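PDB 6ZXU: oxidoreductase, NAD-binding/iron-sulfur cluster-binding protein from Nitratireductor pacificus pht-3B, which is a catabolic reductive dehalogenase that carries cobalamin and two [4Fe-4S] clusters and probably removes halogen atoms from organic substrates. Local coordinates for residues A156-A161 / P282-R287. Sequence-based numbering, arbitrary orientation.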
ATOM      1  N   ALA A 156     -18.318 -11.072  19.446  1.00 43.51           N
ATOM      2  CA  ALA A 156     -18.814 -10.583  20.728  1.00 43.18           C
ATOM      3  C   ALA A 156     -17.797 -10.796  21.861  1.00 37.62           C
ATOM      4  O   ALA A 156     -17.221 -11.886  22.006  1.00 41.36           O
ATOM      5  CB  ALA A 156     -20.116 -11.293  21.090  1.00 48.54           C
ATOM      6  N   GLY A 157     -17.546  -9.744  22.615  1.00 35.14           N
ATOM      7  CA  GLY A 157     -16.626  -9.891  23.721  1.00 36.19           C
ATOM      8  C   GLY A 157     -15.160  -9.745  23.361  1.00 39.51           C
ATOM      9  O   GLY A 157     -14.339  -9.696  24.262  1.00 35.12           O
ATOM     10  N   GLU A 158     -14.813  -9.648  22.055  1.00 33.31           N
ATOM     11  CA  GLU A 158     -13.440  -9.372  21.676  1.00 31.50           C
ATOM     12  C   GLU A 158     -13.156  -7.896  21.841  1.00 27.69           C
ATOM     13  O   GLU A 158     -14.031  -7.052  21.740  1.00 27.48           O
ATOM     14  CB  GLU A 158     -13.144  -9.826  20.235  1.00 29.50           C
ATOM     15  CG  GLU A 158     -13.304 -11.298  19.968  1.00 40.25           C
ATOM     16  CD  GLU A 158     -12.561 -11.755  18.674  1.00 47.13           C
ATOM     17  OE1 GLU A 158     -12.850 -11.198  17.547  1.00 42.98           O
ATOM     18  OE2 GLU A 158     -11.736 -12.730  18.787  1.00 47.60           O
ATOM     19  N   ALA A 159     -11.891  -7.595  22.068  1.00 30.18           N
ATOM     20  CA  ALA A 159     -11.479  -6.218  22.225  1.00 26.87           C
ATOM     21  C   ALA A 159     -11.815  -5.430  20.928  1.00 29.29           C
ATOM     22  O   ALA A 159     -11.601  -5.907  19.788  1.00 23.94           O
ATOM     23  CB  ALA A 159     -10.001  -6.145  22.551  1.00 27.70           C
ATOM     24  N   GLY A 160     -12.406  -4.254  21.125  1.00 28.93           N
ATOM     25  CA  GLY A 160     -12.799  -3.381  20.021  1.00 28.87           C
ATOM     26  C   GLY A 160     -14.107  -3.676  19.317  1.00 27.05           C
ATOM     27  O   GLY A 160     -14.478  -2.924  18.376  1.00 26.85           O
ATOM     28  N   ALA A 161     -14.855  -4.677  19.769  1.00 25.66           N
ATOM     29  CA  ALA A 161     -16.139  -4.942  19.151  1.00 26.37           C
ATOM     30  C   ALA A 161     -17.078  -3.689  19.161  1.00 27.34           C
ATOM     31  O   ALA A 161     -17.718  -3.359  18.131  1.00 27.22           O
ATOM     32  CB  ALA A 161     -16.767  -6.169  19.763  1.00 29.18           C
ATOM     33  N   PRO A 282      -9.017 -15.116  15.059  1.00 24.68           N
ATOM     34  CA  PRO A 282      -9.412 -13.853  15.574  1.00 21.08           C
ATOM     35  C   PRO A 282      -8.939 -12.692  14.654  1.00 22.34           C
ATOM     36  O   PRO A 282      -7.837 -12.732  14.110  1.00 19.30           O
ATOM     37  CB  PRO A 282      -8.701 -13.768  16.927  1.00 24.46           C
ATOM     38  CG  PRO A 282      -8.453 -15.172  17.301  1.00 23.05           C
ATOM     39  CD  PRO A 282      -8.200 -15.884  16.016  1.00 23.48           C
ATOM     40  N   LEU A 283      -9.803 -11.695  14.467  1.00 20.76           N
ATOM     41  CA  LEU A 283      -9.529 -10.603  13.572  1.00 19.38           C
ATOM     42  C   LEU A 283      -8.202  -9.926  13.996  1.00 20.74           C
ATOM     43  O   LEU A 283      -7.382  -9.542  13.153  1.00 17.39           O
ATOM     44  CB  LEU A 283     -10.687  -9.630  13.550  1.00 21.63           C
ATOM     45  CG  LEU A 283     -10.560  -8.361  12.712  1.00 21.20           C
ATOM     46  CD1 LEU A 283     -10.325  -8.751  11.284  1.00 23.34           C
ATOM     47  CD2 LEU A 283     -11.755  -7.437  12.829  1.00 22.01           C
ATOM     48  N   HIS A 284      -7.956  -9.823  15.295  1.00 18.80           N
ATOM     49  CA  HIS A 284      -6.749  -9.150  15.732  1.00 19.21           C
ATOM     50  C   HIS A 284      -5.450  -9.829  15.380  1.00 17.11           C
ATOM     51  O   HIS A 284      -4.378  -9.221  15.486  1.00 18.41           O
ATOM     52  CB  HIS A 284      -6.751  -8.860  17.242  1.00 20.57           C
ATOM     53  CG  HIS A 284      -6.719 -10.079  18.096  1.00 24.26           C
ATOM     54  ND1 HIS A 284      -5.537 -10.704  18.459  1.00 27.70           N
ATOM     55  CD2 HIS A 284      -7.715 -10.779  18.684  1.00 24.66           C
ATOM     56  CE1 HIS A 284      -5.808 -11.777  19.175  1.00 23.93           C
ATOM     57  NE2 HIS A 284      -7.124 -11.832  19.332  1.00 27.68           N
ATOM     58  N   MET A 285      -5.512 -11.045  14.901  1.00 18.22           N
ATOM     59  CA  MET A 285      -4.305 -11.784  14.506  1.00 17.44           C
ATOM     60  C   MET A 285      -3.852 -11.570  13.057  1.00 20.52           C
ATOM     61  O   MET A 285      -2.778 -12.109  12.653  1.00 18.99           O
ATOM     62  CB  MET A 285      -4.490 -13.259  14.761  1.00 17.85           C
ATOM     63  CG  MET A 285      -4.499 -13.547  16.285  1.00 26.28           C
ATOM     64  SD  MET A 285      -4.700 -15.278  16.570  1.00 41.79           S
ATOM     65  CE  MET A 285      -3.092 -15.937  16.118  1.00 44.62           C
ATOM     66  N   GLY A 286      -4.640 -10.877  12.245  1.00 17.39           N
ATOM     67  CA  GLY A 286      -4.257 -10.628  10.879  1.00 18.64           C
ATOM     68  C   GLY A 286      -4.415 -11.878  10.041  1.00 19.38           C
ATOM     69  O   GLY A 286      -4.687 -12.954  10.540  1.00 18.94           O
ATOM     70  N   ARG A 287      -4.167 -11.740   8.761  1.00 18.94           N
ATOM     71  CA  ARG A 287      -4.296 -12.830   7.845  1.00 20.65           C
ATOM     72  C   ARG A 287      -3.064 -13.689   7.775  1.00 20.92           C
ATOM     73  O   ARG A 287      -3.143 -14.893   7.576  1.00 21.77           O
ATOM     74  CB  ARG A 287      -4.685 -12.311   6.471  1.00 22.39           C
ATOM     75  CG  ARG A 287      -5.052 -13.422   5.553  1.00 36.34           C
ATOM     76  CD  ARG A 287      -5.858 -12.968   4.302  1.00 42.79           C
ATOM     77  NE  ARG A 287      -5.023 -12.103   3.468  1.00 40.47           N
ATOM     78  CZ  ARG A 287      -3.937 -12.508   2.765  1.00 54.86           C
ATOM     79  NH1 ARG A 287      -3.489 -13.819   2.704  1.00 44.93           N
ATOM     80  NH2 ARG A 287      -3.290 -11.563   2.087  1.00 47.64           N
TER
HETATM   81  O   HOH W   1     -10.322  -9.729  17.047  1.00 25.20           O
HETATM   82  O   HOH W   2     -12.558 -12.310  15.322  1.00 31.35           O
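The carboxylate of Glu158 lies against the ring of Pro282, with OE2 3.7 Å from Pro282 CB. The carboxylate faces the start of a short 3-10 turn, 283-285, and meets the backbone N-H groups of Leu283 and His284 through water. The other side of the contact is a type II beta turn from Glu158 to Ala161, closed by Ala161 N to Glu158 O. Gly160 in that turn is the N-cap of helix 161-164. With CD turned nearly trans to CA (chi2 -161°), the Glu158 side chain reaches across to the Pro282 loop. The Glu158 and Pro282 side chains run roughly perpendicular. OE2 also approaches the His284 ring edge-on, 4.5 Å from His284 CD2. OE1 takes a hydrogen bond from Glu155 N and bonds from two waters. This partly buried, water-bridged contact joins the loop after strand 142-149 to the loop after helix 274-278, away from the cobalamin and the clusters. Both loops also rest on helix 376-390, through Ala159, Leu283 and His284. The water that accepts from His284 N donates only weakly to Glu158 OE1. The other water donates to Glu158 OE1 and accepts from Leu283 N at 2.9 Å.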